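SnoaL-like domain-containing protein (Kribbella flavida, PDB 5EVH) is of unknown function but belongs to the SnoaL-like family of the NTF2 clan, whose folds often enclose a small-molecule pocket. Local coordinates at residues F24-A27 against M28-V31; D48-R51 against A52-E55; I109-R112 against T113-E116. One frame throughout, in Å; residues are numbered along the deposited sequence. Where two conformers were deposited one is given.

Interaction 1: F24-A27 against M28-V31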
ATOM      1  N   PHE A  24      21.805  -7.759   3.291  1.00 29.91           N
ATOM      2  CA  PHE A  24      21.564  -6.872   2.153  1.00 28.28           C
ATOM      3  C   PHE A  24      22.263  -7.305   0.895  1.00 33.19           C
ATOM      4  O   PHE A  24      21.755  -7.061  -0.203  1.00 35.26           O
ATOM      5  CB  PHE A  24      22.057  -5.466   2.448  1.00 40.58           C
ATOM      6  CG  PHE A  24      21.483  -4.937   3.636  1.00 35.44           C
ATOM      7  CD1 PHE A  24      20.122  -4.759   3.678  1.00 35.55           C
ATOM      8  CD2 PHE A  24      22.293  -4.626   4.751  1.00 44.79           C
ATOM      9  CE1 PHE A  24      19.560  -4.282   4.854  1.00 48.64           C
ATOM     10  CE2 PHE A  24      21.758  -4.118   5.945  1.00 49.31           C
ATOM     11  CZ  PHE A  24      20.385  -3.957   6.017  1.00 49.19           C
ATOM     12  N   ASP A  25      23.484  -7.802   1.017  1.00 26.30           N
ATOM     13  CA  ASP A  25      24.137  -8.323  -0.164  1.00 30.89           C
ATOM     14  C   ASP A  25      23.261  -9.367  -0.816  1.00 27.21           C
ATOM     15  O   ASP A  25      23.149  -9.397  -2.047  1.00 24.72           O
ATOM     16  CB  ASP A  25      25.491  -8.903   0.195  1.00 36.21           C
ATOM     17  CG  ASP A  25      26.519  -7.803   0.561  1.00 48.35           C
ATOM     18  OD1 ASP A  25      26.204  -6.589   0.379  1.00 50.25           O
ATOM     19  OD2 ASP A  25      27.624  -8.183   1.014  1.00 51.43           O
ATOM     20  N   THR A  26      22.556 -10.176   0.002  1.00 26.23           N
ATOM     21  CA  THR A  26      21.675 -11.193  -0.575  1.00 22.58           C
ATOM     22  C   THR A  26      20.453 -10.551  -1.208  1.00 18.19           C
ATOM     23  O   THR A  26      20.074 -10.906  -2.337  1.00 19.73           O
ATOM     24  CB  THR A  26      21.262 -12.208   0.502  1.00 19.79           C
ATOM     25  OG1 THR A  26      22.475 -12.808   1.004  1.00 20.79           O
ATOM     26  CG2 THR A  26      20.325 -13.318  -0.072  1.00 19.36           C
ATOM     27  N   ALA A  27      19.841  -9.580  -0.520  1.00 16.86           N
ATOM     28  CA  ALA A  27      18.672  -8.896  -1.079  1.00 16.46           C
ATOM     29  C   ALA A  27      18.998  -8.239  -2.408  1.00 19.74           C
ATOM     30  O   ALA A  27      18.205  -8.330  -3.362  1.00 18.07           O
ATOM     31  CB  ALA A  27      18.142  -7.846  -0.079  1.00 18.78           C
HETATM   32  N   MSE A  28      20.204  -7.656  -2.524  1.00 21.11           N
HETATM   33  CA  MSE A  28      20.577  -6.920  -3.725  1.00 24.91           C
HETATM   34  C   MSE A  28      20.846  -7.849  -4.892  1.00 27.89           C
HETATM   35  O   MSE A  28      20.847  -7.402  -6.034  1.00 26.80           O
HETATM   36  CB  MSE A  28      21.795  -6.031  -3.451  1.00 23.78           C
HETATM   37  CG  MSE A  28      21.478  -4.850  -2.515  1.00 23.94           C
HETATM   38 SE   MSE A  28      20.091  -3.632  -3.145  0.57 25.56          SE
HETATM   39  CE  MSE A  28      20.988  -3.115  -4.757  1.00 28.22           C
ATOM     40  N   ARG A  29      21.071  -9.141  -4.627  1.00 20.14           N
ATOM     41  CA  ARG A  29      21.106 -10.105  -5.720  1.00 23.13           C
ATOM     42  C   ARG A  29      19.842 -10.065  -6.533  1.00 23.33           C
ATOM     43  O   ARG A  29      19.839 -10.535  -7.676  1.00 22.80           O
ATOM     44  CB  ARG A  29      21.225 -11.568  -5.223  1.00 28.02           C
ATOM     45  CG  ARG A  29      22.462 -11.978  -4.516  1.00 39.48           C
ATOM     46  CD  ARG A  29      22.322 -13.509  -4.178  1.00 35.22           C
ATOM     47  NE  ARG A  29      23.467 -13.936  -3.398  1.00 35.61           N
ATOM     48  CZ  ARG A  29      23.511 -15.059  -2.706  1.00 29.21           C
ATOM     49  NH1 ARG A  29      22.445 -15.913  -2.685  1.00 24.93           N
ATOM     50  NH2 ARG A  29      24.605 -15.327  -2.025  1.00 34.68           N
ATOM     51  N   HIS A  30      18.717  -9.689  -5.906  1.00 18.15           N
ATOM     52  CA  HIS A  30      17.447  -9.757  -6.584  1.00 16.11           C
ATOM     53  C   HIS A  30      17.042  -8.432  -7.192  1.00 21.10           C
ATOM     54  O   HIS A  30      15.911  -8.322  -7.658  1.00 23.91           O
ATOM     55  CB  HIS A  30      16.375 -10.199  -5.591  1.00 13.63           C
ATOM     56  CG  HIS A  30      16.618 -11.555  -5.033  1.00 19.24           C
ATOM     57  ND1 HIS A  30      16.306 -12.708  -5.736  1.00 25.71           N
ATOM     58  CD2 HIS A  30      17.129 -11.954  -3.838  1.00 20.84           C
ATOM     59  CE1 HIS A  30      16.593 -13.766  -4.982  1.00 28.04           C
ATOM     60  NE2 HIS A  30      17.095 -13.342  -3.827  1.00 20.78           N
ATOM     61  N   VAL A  31      17.935  -7.445  -7.211  1.00 19.00           N
ATOM     62  CA  VAL A  31      17.633  -6.086  -7.675  1.00 19.34           C
ATOM     63  C   VAL A  31      18.348  -5.836  -9.002  1.00 22.89           C
ATOM     64  O   VAL A  31      19.574  -6.019  -9.098  1.00 23.32           O
ATOM     65  CB  VAL A  31      18.082  -5.053  -6.634  1.00 17.58           C
ATOM     66  CG1 VAL A  31      17.957  -3.593  -7.214  1.00 16.92           C
ATOM     67  CG2 VAL A  31      17.250  -5.227  -5.340  1.00 16.99           C
TER
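Met28 packs tightly against the first turn of helix 24-28: its N donates to Phe24 O at 2.9 Å, and its CG lies 3.2 Å from the same Phe24 O. The first torsion sets CG beside the backbone N (chi1 -69°), and two further bends curl the selenomethionine chain, whose end leads away from the 24-27 turn. Ala27 is buried on the inner side, where its CB meets Tyr15 and Ala18 of helix 7-20. Its O accepts from His30 N (2.9 Å) and also lies at the edge of the His30 ring; His30 CD2 passes 3.5 Å from Thr26 O. The solvent side is looser. Arg29 N reaches Asp25 O and, at 3.1 Å, Thr26 O, both through weak bonds. Arg29 runs out extended, with Thr26 CG2 over one face of its guanidinium, CG2 to NH1 being 4.2 Å, while Thr26 OG1 turns to Asp23. A type I turn from Met28 to Val31 then leads the chain into strand 31-32 of the NTF2-like fold. Bonding thus passes from the four-residue step of Phe24 O to the three-residue step of Ala27 O, as expected of helical backbone giving way to a turn.

Interaction 2: D48-R51 against A52-E55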
ATOM      1  N   ASP A  48      22.440   1.516  -6.925  1.00 28.74           N
ATOM      2  CA  ASP A  48      23.164   2.251  -5.879  1.00 33.52           C
ATOM      3  C   ASP A  48      22.242   3.162  -5.059  1.00 36.10           C
ATOM      4  O   ASP A  48      22.297   3.181  -3.814  1.00 32.35           O
ATOM      5  CB  ASP A  48      24.288   3.091  -6.489  1.00 43.07           C
ATOM      6  CG  ASP A  48      25.474   2.244  -6.927  1.00 51.02           C
ATOM      7  OD1 ASP A  48      25.576   1.092  -6.461  1.00 49.69           O
ATOM      8  OD2 ASP A  48      26.305   2.735  -7.729  1.00 56.70           O
ATOM      9  N   ALA A  49      21.472   4.018  -5.743  1.00 28.76           N
ATOM     10  CA  ALA A  49      20.508   4.853  -5.031  1.00 29.50           C
ATOM     11  C   ALA A  49      19.473   3.978  -4.316  1.00 31.69           C
ATOM     12  O   ALA A  49      19.016   4.306  -3.208  1.00 29.56           O
ATOM     13  CB  ALA A  49      19.821   5.813  -6.004  1.00 26.32           C
ATOM     14  N   PHE A  50      19.079   2.866  -4.930  1.00 21.87           N
ATOM     15  CA  PHE A  50      18.079   2.042  -4.254  1.00 20.73           C
ATOM     16  C   PHE A  50      18.644   1.520  -2.926  1.00 23.89           C
ATOM     17  O   PHE A  50      17.975   1.550  -1.886  1.00 21.44           O
ATOM     18  CB  PHE A  50      17.646   0.875  -5.162  1.00 20.02           C
ATOM     19  CG  PHE A  50      16.568   0.040  -4.565  1.00 18.92           C
ATOM     20  CD1 PHE A  50      15.270   0.544  -4.454  1.00 18.28           C
ATOM     21  CD2 PHE A  50      16.845  -1.250  -4.078  1.00 20.32           C
ATOM     22  CE1 PHE A  50      14.248  -0.221  -3.863  1.00 19.71           C
ATOM     23  CE2 PHE A  50      15.861  -1.998  -3.483  1.00 19.13           C
ATOM     24  CZ  PHE A  50      14.543  -1.526  -3.370  1.00 19.57           C
ATOM     25  N   ARG A  51      19.870   1.008  -2.964  1.00 25.56           N
ATOM     26  CA  ARG A  51      20.504   0.503  -1.754  1.00 28.03           C
ATOM     27  C   ARG A  51      20.598   1.581  -0.683  1.00 29.39           C
ATOM     28  O   ARG A  51      20.294   1.336   0.493  1.00 27.25           O
ATOM     29  CB  ARG A  51      21.874  -0.051  -2.107  1.00 28.15           C
ATOM     30  CG  ARG A  51      22.649  -0.466  -0.901  1.00 36.69           C
ATOM     31  CD  ARG A  51      23.635  -1.566  -1.208  1.00 43.08           C
ATOM     32  NE  ARG A  51      23.968  -2.145   0.093  1.00 49.75           N
ATOM     33  CZ  ARG A  51      24.570  -3.301   0.270  1.00 40.03           C
ATOM     34  NH1 ARG A  51      24.888  -4.006  -0.800  1.00 35.25           N
ATOM     35  NH2 ARG A  51      24.833  -3.733   1.513  1.00 43.98           N
ATOM     36  N   ALA A  52      20.979   2.798  -1.075  1.00 25.36           N
ATOM     37  CA  ALA A  52      21.067   3.879  -0.112  1.00 29.07           C
ATOM     38  C   ALA A  52      19.717   4.192   0.526  1.00 31.36           C
ATOM     39  O   ALA A  52      19.693   4.739   1.620  1.00 36.05           O
ATOM     40  CB  ALA A  52      21.679   5.137  -0.784  1.00 29.86           C
ATOM     41  N   PHE A  53      18.589   3.855  -0.118  1.00 27.36           N
ATOM     42  CA  PHE A  53      17.250   4.042   0.459  1.00 24.26           C
ATOM     43  C   PHE A  53      16.828   2.827   1.303  1.00 23.95           C
ATOM     44  O   PHE A  53      16.371   2.981   2.443  1.00 26.89           O
ATOM     45  CB  PHE A  53      16.247   4.332  -0.679  1.00 24.66           C
ATOM     46  CG  PHE A  53      14.818   4.037  -0.347  1.00 28.98           C
ATOM     47  CD1 PHE A  53      14.099   4.859   0.469  1.00 32.74           C
ATOM     48  CD2 PHE A  53      14.178   2.945  -0.896  1.00 34.57           C
ATOM     49  CE1 PHE A  53      12.748   4.559   0.786  1.00 30.50           C
ATOM     50  CE2 PHE A  53      12.837   2.657  -0.603  1.00 34.08           C
ATOM     51  CZ  PHE A  53      12.129   3.474   0.230  1.00 32.68           C
HETATM   52  N   MSE A  54      16.998   1.612   0.764  0.58 23.79           N
HETATM   53  CA  MSE A  54      16.452   0.387   1.404  0.58 23.53           C
HETATM   54  C   MSE A  54      17.229   0.059   2.669  0.58 21.73           C
HETATM   55  O   MSE A  54      16.647  -0.313   3.701  0.58 18.84           O
HETATM   56  CB  MSE A  54      16.443  -0.859   0.450  0.58 19.08           C
HETATM   57  CG  MSE A  54      17.796  -1.374  -0.099  0.58 21.98           C
HETATM   58 SE   MSE A  54      18.856  -2.807   0.879  0.58 35.67          SE
HETATM   59  CE  MSE A  54      18.057  -4.418   0.079  0.58 28.08           C
ATOM     60  N   GLU A  55      18.547   0.196   2.606  1.00 20.10           N
ATOM     61  CA  GLU A  55      19.346  -0.260   3.743  1.00 20.55           C
ATOM     62  C   GLU A  55      18.985   0.472   5.043  1.00 20.66           C
ATOM     63  O   GLU A  55      18.705  -0.213   6.040  1.00 20.21           O
ATOM     64  CB  GLU A  55      20.848  -0.148   3.412  1.00 26.59           C
ATOM     65  CG  GLU A  55      21.638  -0.926   4.385  1.00 40.27           C
ATOM     66  CD  GLU A  55      23.110  -1.182   3.970  1.00 50.02           C
ATOM     67  OE1 GLU A  55      23.466  -1.232   2.763  1.00 48.79           O
ATOM     68  OE2 GLU A  55      23.906  -1.366   4.905  1.00 55.61           O
TER
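Arg51 and Glu55, four residues apart on helix 47-58 of the NTF2-like alpha+beta fold, lie side by side and point the same way in an i to i+4 salt bridge. The grip is side-on and falls on one oxygen: Arg51 NE reaches Glu55 OE1 at 2.9 Å and Arg51 NH2 reaches the same OE1 at 3.1 Å. OE1 sits in the guanidinium plane, at its edge; NE meets it nearly head-on along the C-O bond, NH2 from above the carboxylate, the two planes being turned 52° apart. Arg51 has CG anti to its own N (chi1 174°) and stays extended to NE, which carries the guanidinium along the helix surface to Glu55.

On the buried side Phe50 and selenomethionine Met54 cross at about a right angle. In the conformer described, Met54 CB lies over one face of the Phe50 ring and Phe50 CE2 is 3.9 Å from Met54 CG. Phe53 joins more loosely, its CD2 4.3 Å from Phe50 CE1.

A second shell fixes these groups. Arg59 takes Glu55 OE2 and Asp25 takes Arg51 NH1, so the pair belongs to a longer chain of charges. Phe50 rests on Tyr15, Ile35 and Cys37, and Phe53 on Ala39 and Ile44; a glycerol, probably from the crystallisation liquor, lies about 4 Å from the Phe53 side chain and may mark a pocket. Beneath the side chains, Phe50 O accepts twice, from Met54 N at 2.8 Å and from Phe53 N at 3.0 Å.

Interaction 3: I109-R112 against T113-E116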
ATOM      1  N   ILE A 109       4.337   1.808  -1.023  1.00  8.94           N
ATOM      2  CA  ILE A 109       3.422   2.778  -0.390  1.00  9.06           C
ATOM      3  C   ILE A 109       3.477   2.540   1.109  1.00 13.55           C
ATOM      4  O   ILE A 109       3.276   1.413   1.557  1.00 10.24           O
ATOM      5  CB  ILE A 109       1.970   2.602  -0.884  1.00  8.97           C
ATOM      6  CG1 ILE A 109       1.933   2.700  -2.409  1.00 10.35           C
ATOM      7  CG2 ILE A 109       1.121   3.702  -0.214  1.00  9.31           C
ATOM      8  CD1 ILE A 109       0.466   2.483  -2.997  1.00 10.98           C
ATOM      9  N   PHE A 110       3.713   3.599   1.881  1.00 11.44           N
ATOM     10  CA  PHE A 110       3.488   3.556   3.313  1.00 11.97           C
ATOM     11  C   PHE A 110       3.238   4.984   3.783  1.00 16.53           C
ATOM     12  O   PHE A 110       3.504   5.964   3.062  1.00 15.49           O
ATOM     13  CB  PHE A 110       4.672   2.957   4.076  1.00 14.07           C
ATOM     14  CG  PHE A 110       5.974   3.650   3.814  1.00 18.27           C
ATOM     15  CD1 PHE A 110       6.823   3.177   2.807  1.00 20.20           C
ATOM     16  CD2 PHE A 110       6.346   4.756   4.559  1.00 22.07           C
ATOM     17  CE1 PHE A 110       8.080   3.840   2.562  1.00 23.85           C
ATOM     18  CE2 PHE A 110       7.575   5.434   4.335  1.00 24.95           C
ATOM     19  CZ  PHE A 110       8.426   4.987   3.325  1.00 24.05           C
ATOM     20  N   ASP A 111       2.686   5.100   4.975  1.00 13.54           N
ATOM     21  CA  ASP A 111       2.249   6.397   5.491  1.00 14.35           C
ATOM     22  C   ASP A 111       3.434   6.978   6.263  1.00 19.24           C
ATOM     23  O   ASP A 111       3.866   6.398   7.278  1.00 16.03           O
ATOM     24  CB  ASP A 111       1.045   6.217   6.405  1.00 12.34           C
ATOM     25  CG  ASP A 111       0.532   7.533   6.976  1.00 15.10           C
ATOM     26  OD1 ASP A 111       0.917   8.630   6.447  1.00 17.87           O
ATOM     27  OD2 ASP A 111      -0.289   7.491   7.941  1.00 22.81           O
ATOM     28  N   ARG A 112       3.999   8.078   5.763  1.00 13.10           N
ATOM     29  CA  ARG A 112       5.094   8.766   6.471  1.00 19.36           C
ATOM     30  C   ARG A 112       4.637   9.561   7.703  1.00 22.08           C
ATOM     31  O   ARG A 112       5.482   9.907   8.556  1.00 20.61           O
ATOM     32  CB  ARG A 112       5.851   9.702   5.497  1.00 18.02           C
ATOM     33  CG  ARG A 112       6.596   8.923   4.340  1.00 19.69           C
ATOM     34  CD  ARG A 112       7.349   9.913   3.385  1.00 19.87           C
ATOM     35  NE  ARG A 112       6.356  10.636   2.583  1.00 18.07           N
ATOM     36  CZ  ARG A 112       6.584  11.763   1.937  1.00 26.92           C
ATOM     37  NH1 ARG A 112       7.789  12.334   2.006  1.00 26.53           N
ATOM     38  NH2 ARG A 112       5.607  12.314   1.242  1.00 24.43           N
ATOM     39  N   THR A 113       3.339   9.848   7.831  0.71 22.37           N
ATOM     40  CA  THR A 113       2.898  10.770   8.877  0.71 23.69           C
ATOM     41  C   THR A 113       3.344  10.338  10.265  0.71 24.38           C
ATOM     42  O   THR A 113       3.897  11.181  11.000  0.71 26.01           O
ATOM     43  CB  THR A 113       1.377  10.969   8.778  0.71 23.24           C
ATOM     44  OG1 THR A 113       1.100  11.580   7.513  0.71 23.23           O
ATOM     45  CG2 THR A 113       0.841  11.900   9.882  0.71 24.74           C
ATOM     46  N   PRO A 114       3.168   9.082  10.677  1.00 23.47           N
ATOM     47  CA  PRO A 114       3.518   8.714  12.049  1.00 24.57           C
ATOM     48  C   PRO A 114       4.971   8.973  12.360  1.00 26.01           C
ATOM     49  O   PRO A 114       5.305   9.350  13.498  1.00 30.71           O
ATOM     50  CB  PRO A 114       3.190   7.195  12.102  1.00 27.89           C
ATOM     51  CG  PRO A 114       2.117   7.028  11.100  1.00 28.31           C
ATOM     52  CD  PRO A 114       2.551   7.952   9.962  1.00 21.63           C
ATOM     53  N   PHE A 115       5.856   8.772  11.378  1.00 25.70           N
ATOM     54  CA  PHE A 115       7.277   9.011  11.602  1.00 27.43           C
ATOM     55  C   PHE A 115       7.538  10.498  11.802  1.00 31.93           C
ATOM     56  O   PHE A 115       8.160  10.913  12.796  1.00 30.84           O
ATOM     57  CB  PHE A 115       8.087   8.444  10.444  1.00 26.92           C
ATOM     58  CG  PHE A 115       7.983   6.943  10.311  1.00 25.59           C
ATOM     59  CD1 PHE A 115       8.866   6.097  11.041  1.00 26.80           C
ATOM     60  CD2 PHE A 115       6.989   6.355   9.531  1.00 23.40           C
ATOM     61  CE1 PHE A 115       8.796   4.709  10.934  1.00 25.83           C
ATOM     62  CE2 PHE A 115       6.917   4.979   9.397  1.00 24.87           C
ATOM     63  CZ  PHE A 115       7.803   4.126  10.126  1.00 23.47           C
ATOM     64  N   GLU A 116       7.007  11.316  10.899  1.00 31.21           N
ATOM     65  CA  GLU A 116       7.166  12.760  11.023  1.00 35.40           C
ATOM     66  C   GLU A 116       6.606  13.272  12.353  1.00 36.65           C
ATOM     67  O   GLU A 116       7.220  14.124  13.009  1.00 40.71           O
ATOM     68  CB  GLU A 116       6.476  13.397   9.811  1.00 36.39           C
ATOM     69  CG  GLU A 116       6.532  14.921   9.746  1.00 66.41           C
ATOM     70  CD  GLU A 116       5.838  15.419   8.459  1.00 86.27           C
ATOM     71  OE1 GLU A 116       5.633  14.557   7.542  1.00 89.13           O
ATOM     72  OE2 GLU A 116       5.473  16.634   8.376  1.00 92.84           O
TER
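Asp111 reaches forward to the start of helix 113-124, its OD1 accepting from Thr113 N at 3.0 Å in a capping bond with an N-H...O angle of 162°. The donor comes in from above the carboxylate plane, well out of it, and Thr113 OG1 lies 3.1 Å from the same OD1, the two side chains crossing obliquely. With CG opposite the backbone N (chi1 -180°), the carboxylate is swung forward over the turn. The side chains of Pro114 and Asp111 cross at about a right angle, Pro114 CD lying 3.5 Å from Asp111 OD2. The Phe115 ring presents its edge to two backbone oxygens, CD2 being 3.9 Å from Asp111 O, with Arg112 O also near the ring plane. Arg112 O opens the regular helix bonding, taking Glu116 N at 3.1 Å almost straight (173°).

Asp111 OD2 also forms a salt bridge with Arg112 NE of the second subunit, and Arg112 NE pairs in return with Asp111 OD2 of that subunit. Replacing Asp111 by an alanine would probably leave Thr113 N without its capping acceptor and Arg112 of the second subunit without its carboxylate mate. The OD1 bond to the N-H two residues on is that of an Asx turn, a common way to cap the start of a helix, used here where the chain passes from strand 102-109 into the C-terminal helix at the subunit interface.

Interactions 1 and 2 adjoin, their centres about 11 Å apart. Asp25 OD1 bridges to Arg51 NH1 at 3.1 Å, and Phe24 CE2 packs 3.6 Å from Glu55 CG, joining helix 24-28 to helix 47-58. Interaction 3 stands apart: its centre is about 25 Å from that of interaction 1, on the opposite side of the chain's centre, and about 18 Å from that of interaction 2, with nearest atoms about 5 Å apart. The touch between interactions 1 and 2 thus joins two helices of one subunit, whereas 109-116 meets the second subunit. No active site is established; glycerol lies near both interaction 2 and interaction 3, hinting at possible pockets at most.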